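Local atomic coordinates of putative cell invasion protein with MAC/Perforin domain (Bacteroides thetaiotaomicron VPI-5482, PDB entry 3KK7), a protein that is a putative cell invasion protein of the membrane-attack complex/perforin family whose precise activity is not established. Residues F211-Y216 against H333-L338; G478-K483 against Y493-M498. All blocks are in the same frame, centred on the assembly; numbering follows the deposited sequence.

Contact 1 (F211-Y216 against H333-L338)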
ATOM      1  N   PHE A 211      -1.301  -2.813   2.739  1.00 23.78           N
ATOM      2  CA  PHE A 211      -0.590  -2.751   4.007  1.00 23.96           C
ATOM      3  C   PHE A 211      -0.025  -4.082   4.456  1.00 23.88           C
ATOM      4  O   PHE A 211      -0.428  -5.149   3.967  1.00 23.17           O
ATOM      5  CB  PHE A 211      -1.518  -2.212   5.078  1.00 24.61           C
ATOM      6  CG  PHE A 211      -1.957  -0.801   4.825  1.00 24.56           C
ATOM      7  CD1 PHE A 211      -1.122   0.253   5.132  1.00 24.20           C
ATOM      8  CD2 PHE A 211      -3.211  -0.531   4.293  1.00 24.20           C
ATOM      9  CE1 PHE A 211      -1.513   1.554   4.887  1.00 25.18           C
ATOM     10  CE2 PHE A 211      -3.610   0.771   4.056  1.00 24.16           C
ATOM     11  CZ  PHE A 211      -2.761   1.809   4.349  1.00 24.56           C
ATOM     12  N   VAL A 212       0.936  -4.007   5.382  1.00 23.45           N
ATOM     13  CA  VAL A 212       1.532  -5.217   5.969  1.00 22.57           C
ATOM     14  C   VAL A 212       1.129  -5.343   7.432  1.00 22.49           C
ATOM     15  O   VAL A 212       1.220  -4.385   8.202  1.00 22.06           O
ATOM     16  CB  VAL A 212       3.049  -5.230   5.825  1.00 22.12           C
ATOM     17  CG1 VAL A 212       3.598  -6.546   6.284  1.00 21.88           C
ATOM     18  CG2 VAL A 212       3.425  -4.983   4.401  1.00 20.88           C
ATOM     19  N   LEU A 213       0.669  -6.532   7.806  1.00 22.22           N
ATOM     20  CA  LEU A 213       0.266  -6.805   9.195  1.00 22.22           C
ATOM     21  C   LEU A 213       1.488  -6.885  10.149  1.00 21.84           C
ATOM     22  O   LEU A 213       2.283  -7.794  10.036  1.00 21.37           O
ATOM     23  CB  LEU A 213      -0.544  -8.124   9.264  1.00 21.87           C
ATOM     24  CG  LEU A 213      -1.961  -8.039   8.672  1.00 21.59           C
ATOM     25  CD1 LEU A 213      -2.473  -9.406   8.180  1.00 21.99           C
ATOM     26  CD2 LEU A 213      -2.975  -7.405   9.658  1.00 19.10           C
ATOM     27  N   THR A 214       1.589  -5.943  11.084  1.00 21.88           N
ATOM     28  CA  THR A 214       2.613  -5.916  12.121  1.00 21.94           C
ATOM     29  C   THR A 214       2.060  -6.080  13.541  1.00 22.58           C
ATOM     30  O   THR A 214       2.827  -6.432  14.465  1.00 22.23           O
ATOM     31  CB  THR A 214       3.391  -4.578  12.119  1.00 21.70           C
ATOM     32  OG1 THR A 214       2.490  -3.501  12.412  1.00 25.55           O
ATOM     33  CG2 THR A 214       4.081  -4.318  10.787  1.00 19.57           C
ATOM     34  N   GLY A 215       0.762  -5.800  13.733  1.00 22.63           N
ATOM     35  CA  GLY A 215       0.135  -5.877  15.073  1.00 22.76           C
ATOM     36  C   GLY A 215      -1.356  -6.212  15.067  1.00 23.05           C
ATOM     37  O   GLY A 215      -2.189  -5.418  14.658  1.00 23.09           O
ATOM     38  N   TYR A 216      -1.719  -7.397  15.535  1.00 23.52           N
ATOM     39  CA  TYR A 216      -3.123  -7.775  15.560  1.00 23.38           C
ATOM     40  C   TYR A 216      -3.488  -8.555  16.790  1.00 23.43           C
ATOM     41  O   TYR A 216      -2.618  -8.899  17.583  1.00 22.99           O
ATOM     42  CB  TYR A 216      -3.491  -8.568  14.311  1.00 23.41           C
ATOM     43  CG  TYR A 216      -2.791  -9.903  14.069  1.00 23.71           C
ATOM     44  CD1 TYR A 216      -3.325 -11.099  14.540  1.00 22.09           C
ATOM     45  CD2 TYR A 216      -1.632  -9.964  13.277  1.00 23.85           C
ATOM     46  CE1 TYR A 216      -2.718 -12.321  14.252  1.00 22.05           C
ATOM     47  CE2 TYR A 216      -1.003 -11.169  12.998  1.00 23.55           C
ATOM     48  CZ  TYR A 216      -1.544 -12.354  13.478  1.00 23.51           C
ATOM     49  OH  TYR A 216      -0.886 -13.549  13.171  1.00 18.76           O
ATOM     50  N   HIS A 333      -9.081 -20.386  16.989  1.00 28.73           N
ATOM     51  CA  HIS A 333      -8.905 -18.945  16.977  1.00 28.29           C
ATOM     52  C   HIS A 333      -8.287 -18.459  15.661  1.00 27.91           C
ATOM     53  O   HIS A 333      -7.671 -19.232  14.928  1.00 28.77           O
ATOM     54  CB  HIS A 333      -8.087 -18.532  18.190  1.00 27.91           C
ATOM     55  CG  HIS A 333      -8.813 -18.738  19.476  1.00 28.18           C
ATOM     56  ND1 HIS A 333      -8.361 -18.238  20.675  1.00 27.56           N
ATOM     57  CD2 HIS A 333      -9.993 -19.355  19.743  1.00 27.79           C
ATOM     58  CE1 HIS A 333      -9.217 -18.566  21.631  1.00 28.18           C
ATOM     59  NE2 HIS A 333     -10.216 -19.245  21.093  1.00 26.15           N
ATOM     60  N   THR A 334      -8.490 -17.192  15.337  1.00 26.86           N
ATOM     61  CA  THR A 334      -7.918 -16.637  14.120  1.00 26.08           C
ATOM     62  C   THR A 334      -7.660 -15.158  14.362  1.00 25.40           C
ATOM     63  O   THR A 334      -7.858 -14.685  15.471  1.00 24.37           O
ATOM     64  CB  THR A 334      -8.830 -16.879  12.900  1.00 25.82           C
ATOM     65  OG1 THR A 334      -8.114 -16.541  11.706  1.00 26.79           O
ATOM     66  CG2 THR A 334     -10.113 -16.046  12.987  1.00 25.02           C
HETATM   67  N   MSE A 335      -7.194 -14.442  13.350  1.00 25.45           N
HETATM   68  CA  MSE A 335      -7.024 -12.994  13.474  1.00 25.97           C
HETATM   69  C   MSE A 335      -8.406 -12.323  13.513  1.00 25.90           C
HETATM   70  O   MSE A 335      -9.199 -12.527  12.611  1.00 25.66           O
HETATM   71  CB  MSE A 335      -6.225 -12.447  12.299  1.00 26.29           C
HETATM   72  CG  MSE A 335      -6.086 -10.920  12.293  1.00 26.31           C
HETATM   73 SE   MSE A 335      -4.897 -10.388  10.866  0.75 25.44          SE
HETATM   74  CE  MSE A 335      -6.117  -9.477   9.663  1.00 26.68           C
ATOM     75  N   ILE A 336      -8.670 -11.509  14.540  1.00 25.82           N
ATOM     76  CA  ILE A 336      -9.981 -10.900  14.723  1.00 25.33           C
ATOM     77  C   ILE A 336     -10.060  -9.359  14.781  1.00 25.65           C
ATOM     78  O   ILE A 336     -11.160  -8.805  14.690  1.00 25.00           O
ATOM     79  CB  ILE A 336     -10.656 -11.471  15.960  1.00 25.27           C
ATOM     80  CG1 ILE A 336      -9.845 -11.165  17.213  1.00 25.74           C
ATOM     81  CG2 ILE A 336     -10.858 -12.949  15.785  1.00 24.09           C
ATOM     82  CD1 ILE A 336     -10.619 -11.371  18.510  1.00 24.14           C
ATOM     83  N   ASP A 337      -8.932  -8.666  14.934  1.00 25.87           N
ATOM     84  CA  ASP A 337      -8.932  -7.187  14.998  1.00 25.95           C
ATOM     85  C   ASP A 337      -7.496  -6.727  14.942  1.00 25.96           C
ATOM     86  O   ASP A 337      -6.580  -7.544  15.041  1.00 25.95           O
ATOM     87  CB  ASP A 337      -9.591  -6.663  16.288  1.00 26.07           C
ATOM     88  CG  ASP A 337     -10.391  -5.356  16.081  1.00 27.54           C
ATOM     89  OD1 ASP A 337      -9.969  -4.545  15.219  1.00 28.09           O
ATOM     90  OD2 ASP A 337     -11.424  -5.136  16.793  1.00 26.28           O
ATOM     91  N   LEU A 338      -7.299  -5.425  14.798  1.00 25.72           N
ATOM     92  CA  LEU A 338      -5.970  -4.853  14.635  1.00 25.42           C
ATOM     93  C   LEU A 338      -5.588  -4.003  15.856  1.00 25.30           C
ATOM     94  O   LEU A 338      -6.431  -3.383  16.480  1.00 24.46           O
ATOM     95  CB  LEU A 338      -5.921  -3.989  13.375  1.00 25.29           C
ATOM     96  CG  LEU A 338      -6.160  -4.705  12.042  1.00 26.44           C
ATOM     97  CD1 LEU A 338      -6.376  -3.704  10.915  1.00 26.67           C
ATOM     98  CD2 LEU A 338      -5.003  -5.647  11.686  1.00 26.93           C
TER
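The selenium of Met335, modelled as selenomethionine, sits over one face of the Tyr216 ring in a Met-aromatic contact. Met335 SE is 4.0 Å from the centroid of that ring and 18° off its normal, displaced somewhat toward the rim. The whole Met335 side chain takes part: it runs extended from the backbone through CB and CG out to SE, and CG comes to 3.6 Å from Tyr216 CD1. The turn about CG-SE, chi3 112°, then sets CE against Leu213, and the two side chains meet tip to tip. Met335 SE is 3.7 Å from both Leu213 CD1 and Leu213 CD2, so the selenium touches an aromatic face and a branched aliphatic end at once. Leu338 comes across Leu213 at about a right angle, its CD2 lying 3.4 Å from Leu213 CD2. Together the four side chains make a buried apolar cluster.

The backbones barely pair. Tyr216 and Leu338 form one antiparallel non-hydrogen-bonded pair, CA to CA 4.2 Å, and no hydrogen bond spans the two segments, so side chains carry the contact. The Tyr216 CB rests 3.3 Å from Asp337 O, a close approach to a carbonyl oxygen. Asp337 leaves the backbone pointing away from 211-216; its OD1 accepts the Leu338 amide N at 2.8 Å, on the anti side, while OD2 makes a salt bridge with Lys104.

Segment 211-216 runs through what looks like the MACPF signature region, in the large antiparallel sheet of that fold. At the far end of the ring Tyr216 OH bonds to Ala52 O. Around the cluster, strand 157-173 reaches Tyr216 through Leu171, strand 343-345 packs Leu343 on Leu213 and Leu338, and Tyr60 of strand 58-60 touches Leu213 and Met335.

Contact 2 (G478-K483 against Y493-M498)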
ATOM      1  N   GLY A 478      31.597   4.669 -13.648  1.00 33.46           N
ATOM      2  CA  GLY A 478      32.108   4.509 -12.282  1.00 33.56           C
ATOM      3  C   GLY A 478      31.428   3.468 -11.411  1.00 33.87           C
ATOM      4  O   GLY A 478      31.243   3.696 -10.214  1.00 34.05           O
HETATM    5  N   MSE A 479      31.103   2.303 -11.966  1.00 33.83           N
HETATM    6  CA  MSE A 479      30.214   1.400 -11.263  1.00 34.11           C
HETATM    7  C   MSE A 479      30.660  -0.003 -11.027  1.00 33.66           C
HETATM    8  O   MSE A 479      31.459  -0.561 -11.769  1.00 34.21           O
HETATM    9  CB  MSE A 479      28.901   1.387 -11.991  1.00 34.51           C
HETATM   10  CG  MSE A 479      28.454   2.786 -12.162  1.00 36.51           C
HETATM   11 SE   MSE A 479      26.618   2.936 -12.303  0.75 41.57          SE
HETATM   12  CE  MSE A 479      25.960   2.402 -10.550  1.00 42.13           C
ATOM     13  N   TYR A 480      30.113  -0.553  -9.952  1.00 33.22           N
ATOM     14  CA  TYR A 480      30.304  -1.934  -9.583  1.00 33.20           C
ATOM     15  C   TYR A 480      28.923  -2.538  -9.372  1.00 32.58           C
ATOM     16  O   TYR A 480      27.928  -1.828  -9.309  1.00 32.24           O
ATOM     17  CB  TYR A 480      31.113  -2.039  -8.292  1.00 33.51           C
ATOM     18  CG  TYR A 480      32.530  -1.497  -8.370  1.00 34.23           C
ATOM     19  CD1 TYR A 480      33.600  -2.326  -8.665  1.00 34.64           C
ATOM     20  CD2 TYR A 480      32.792  -0.154  -8.112  1.00 35.34           C
ATOM     21  CE1 TYR A 480      34.899  -1.829  -8.712  1.00 35.66           C
ATOM     22  CE2 TYR A 480      34.077   0.349  -8.158  1.00 36.06           C
ATOM     23  CZ  TYR A 480      35.121  -0.492  -8.460  1.00 36.14           C
ATOM     24  OH  TYR A 480      36.385   0.017  -8.505  1.00 37.21           O
ATOM     25  N   LYS A 481      28.868  -3.854  -9.260  1.00 31.98           N
ATOM     26  CA  LYS A 481      27.607  -4.526  -9.029  1.00 31.57           C
ATOM     27  C   LYS A 481      27.820  -5.758  -8.150  1.00 31.19           C
ATOM     28  O   LYS A 481      28.938  -6.303  -8.062  1.00 31.36           O
ATOM     29  CB  LYS A 481      26.979  -4.938 -10.365  1.00 31.33           C
ATOM     30  CG  LYS A 481      27.672  -6.122 -10.997  1.00 31.57           C
ATOM     31  CD  LYS A 481      27.218  -6.410 -12.413  1.00 32.10           C
ATOM     32  CE  LYS A 481      27.827  -7.722 -12.899  1.00 31.50           C
ATOM     33  NZ  LYS A 481      27.501  -7.950 -14.307  1.00 32.31           N
ATOM     34  N   PHE A 482      26.740  -6.193  -7.511  1.00 30.27           N
ATOM     35  CA  PHE A 482      26.725  -7.492  -6.846  1.00 29.70           C
ATOM     36  C   PHE A 482      25.286  -8.011  -6.758  1.00 29.07           C
ATOM     37  O   PHE A 482      24.329  -7.222  -6.795  1.00 28.32           O
ATOM     38  CB  PHE A 482      27.371  -7.418  -5.456  1.00 29.46           C
ATOM     39  CG  PHE A 482      26.522  -6.723  -4.433  1.00 29.84           C
ATOM     40  CD1 PHE A 482      26.508  -5.334  -4.352  1.00 31.66           C
ATOM     41  CD2 PHE A 482      25.727  -7.456  -3.553  1.00 29.75           C
ATOM     42  CE1 PHE A 482      25.714  -4.682  -3.394  1.00 32.80           C
ATOM     43  CE2 PHE A 482      24.919  -6.816  -2.598  1.00 30.00           C
ATOM     44  CZ  PHE A 482      24.908  -5.429  -2.514  1.00 30.89           C
ATOM     45  N   LYS A 483      25.152  -9.332  -6.651  1.00 28.38           N
ATOM     46  CA  LYS A 483      23.854  -9.956  -6.476  1.00 28.14           C
ATOM     47  C   LYS A 483      23.628 -10.376  -5.040  1.00 27.71           C
ATOM     48  O   LYS A 483      24.446 -11.092  -4.480  1.00 28.38           O
ATOM     49  CB  LYS A 483      23.715 -11.182  -7.373  1.00 27.88           C
ATOM     50  CG  LYS A 483      22.287 -11.629  -7.518  1.00 27.93           C
ATOM     51  CD  LYS A 483      22.133 -12.738  -8.525  1.00 28.72           C
ATOM     52  CE  LYS A 483      22.569 -14.057  -7.953  1.00 29.54           C
ATOM     53  NZ  LYS A 483      21.979 -15.139  -8.758  1.00 31.75           N
ATOM     54  N   TYR A 493      25.971  -0.054  -8.310  1.00 28.73           N
ATOM     55  CA  TYR A 493      26.188   1.098  -7.451  1.00 28.97           C
ATOM     56  C   TYR A 493      27.414   1.861  -7.858  1.00 28.60           C
ATOM     57  O   TYR A 493      28.386   1.279  -8.327  1.00 28.50           O
ATOM     58  CB  TYR A 493      26.314   0.668  -5.981  1.00 29.10           C
ATOM     59  CG  TYR A 493      27.541  -0.155  -5.644  1.00 28.99           C
ATOM     60  CD1 TYR A 493      27.565  -1.526  -5.882  1.00 29.16           C
ATOM     61  CD2 TYR A 493      28.660   0.435  -5.044  1.00 30.03           C
ATOM     62  CE1 TYR A 493      28.667  -2.293  -5.546  1.00 30.75           C
ATOM     63  CE2 TYR A 493      29.784  -0.319  -4.711  1.00 29.88           C
ATOM     64  CZ  TYR A 493      29.784  -1.682  -4.969  1.00 30.98           C
ATOM     65  OH  TYR A 493      30.893  -2.435  -4.658  1.00 33.18           O
ATOM     66  N   ASN A 494      27.325   3.176  -7.684  1.00 28.60           N
ATOM     67  CA  ASN A 494      28.415   4.105  -7.966  1.00 28.39           C
ATOM     68  C   ASN A 494      29.004   4.599  -6.643  1.00 28.40           C
ATOM     69  O   ASN A 494      28.407   5.460  -5.986  1.00 28.31           O
ATOM     70  CB  ASN A 494      27.890   5.280  -8.783  1.00 28.20           C
ATOM     71  CG  ASN A 494      28.991   6.214  -9.242  1.00 27.25           C
ATOM     72  OD1 ASN A 494      29.869   6.603  -8.465  1.00 26.34           O
ATOM     73  ND2 ASN A 494      28.938   6.591 -10.509  1.00 25.76           N
ATOM     74  N   PRO A 495      30.180   4.073  -6.255  1.00 28.28           N
ATOM     75  CA  PRO A 495      30.724   4.394  -4.953  1.00 28.39           C
ATOM     76  C   PRO A 495      31.432   5.756  -4.875  1.00 28.49           C
ATOM     77  O   PRO A 495      31.980   6.071  -3.826  1.00 28.95           O
ATOM     78  CB  PRO A 495      31.710   3.270  -4.732  1.00 28.41           C
ATOM     79  CG  PRO A 495      32.291   3.086  -6.085  1.00 28.57           C
ATOM     80  CD  PRO A 495      31.133   3.279  -7.038  1.00 28.25           C
ATOM     81  N   THR A 496      31.418   6.549  -5.949  1.00 28.26           N
ATOM     82  CA  THR A 496      31.842   7.944  -5.877  1.00 28.03           C
ATOM     83  C   THR A 496      30.651   8.871  -5.668  1.00 28.02           C
ATOM     84  O   THR A 496      30.737   9.803  -4.873  1.00 28.55           O
ATOM     85  CB  THR A 496      32.525   8.395  -7.143  1.00 28.22           C
ATOM     86  OG1 THR A 496      33.371   7.347  -7.628  1.00 28.96           O
ATOM     87  CG2 THR A 496      33.340   9.656  -6.885  1.00 27.97           C
ATOM     88  N   SER A 497      29.545   8.618  -6.372  1.00 27.54           N
ATOM     89  CA  SER A 497      28.357   9.491  -6.336  1.00 26.98           C
ATOM     90  C   SER A 497      27.220   9.003  -5.416  1.00 26.48           C
ATOM     91  O   SER A 497      26.287   9.744  -5.128  1.00 25.81           O
ATOM     92  CB  SER A 497      27.832   9.689  -7.757  1.00 26.92           C
ATOM     93  OG  SER A 497      28.820  10.271  -8.574  1.00 27.60           O
HETATM   94  N   MSE A 498      27.286   7.750  -4.985  1.00 26.48           N
HETATM   95  CA  MSE A 498      26.399   7.213  -3.941  1.00 26.26           C
HETATM   96  C   MSE A 498      25.000   6.945  -4.438  1.00 26.64           C
HETATM   97  O   MSE A 498      24.030   7.023  -3.685  1.00 26.92           O
HETATM   98  CB  MSE A 498      26.379   8.121  -2.695  1.00 26.06           C
HETATM   99  CG  MSE A 498      27.797   8.541  -2.215  1.00 26.03           C
HETATM  100 SE   MSE A 498      29.109   7.054  -2.165  0.75 26.91          SE
HETATM  101  CE  MSE A 498      28.345   5.981  -0.714  1.00 22.71           C
TER
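Tyr480 and Tyr493 are joined by a reciprocal pair of backbone hydrogen bonds, Tyr480 N to Tyr493 O at 3.0 Å and Tyr493 N to Tyr480 O at 2.8 Å, both nearly straight. They form the antiparallel hydrogen-bonded pair at the open end of a beta hairpin, strands 480-484 and 489-494, within the D3 domain of this MACPF protein. Asn494, the residue after Tyr493, opens an Asx turn. Asn494 OD1 accepts from Thr496 N at 3.0 Å, in the carbonyl plane, and from Ser497 N at 2.9 Å, a donor lying 51° out of that plane. A chi1 of -174°, with CG anti to the backbone N, carries OD1 to the two amides that follow. Met498 N returns to the Asn494 carbonyl. Replacing Asn494 with an alanine would probably leave the Thr496 and Ser497 amides without their common acceptor and let the turn relax.

Away from these polar atoms the tyrosines pack on one face of the sheet. The Tyr493 ring, swung between the backbone N and the carbonyl carbon (chi1 67°), lies against the base of Tyr480, with CZ 3.6 Å from Tyr480 CB. Its phenol oxygen passes on to bond to Lys525 O. Phe482 crosses Tyr493 at about a right angle: Tyr493 CE1 lies near the plane of the phenylalanine ring, at its edge, 3.9 Å from Phe482 CD1. Leu532 of helix 529-535 touches both of these side chains. Tyr480 meanwhile turns an edge of its ring to Pro495, which follows the asparagine into the turn. There Pro495 CG stands 3.9 Å from Tyr480 CD2, and Pro495 CD comes 3.2 Å from Gly478 O.

Both contacts are buried, but they share no strand. The centre of contact 1 lies about 16 Å from the centre of the chain, that of contact 2 about 30 Å, with the two contact centres about 40 Å apart and their nearest atoms about 23 Å apart, so neither touches the other. Contact 1 joins segments whose closest ends are 117 residues apart, in the large sheet of the MACPF region, through apolar side chains with no hydrogen bond across. Contact 2 is local: a hairpin of the small D3 sheet, fastened by backbone hydrogen bonds and a turn of its own, with several residues, Tyr480 and Pro495 among them, partly exposed.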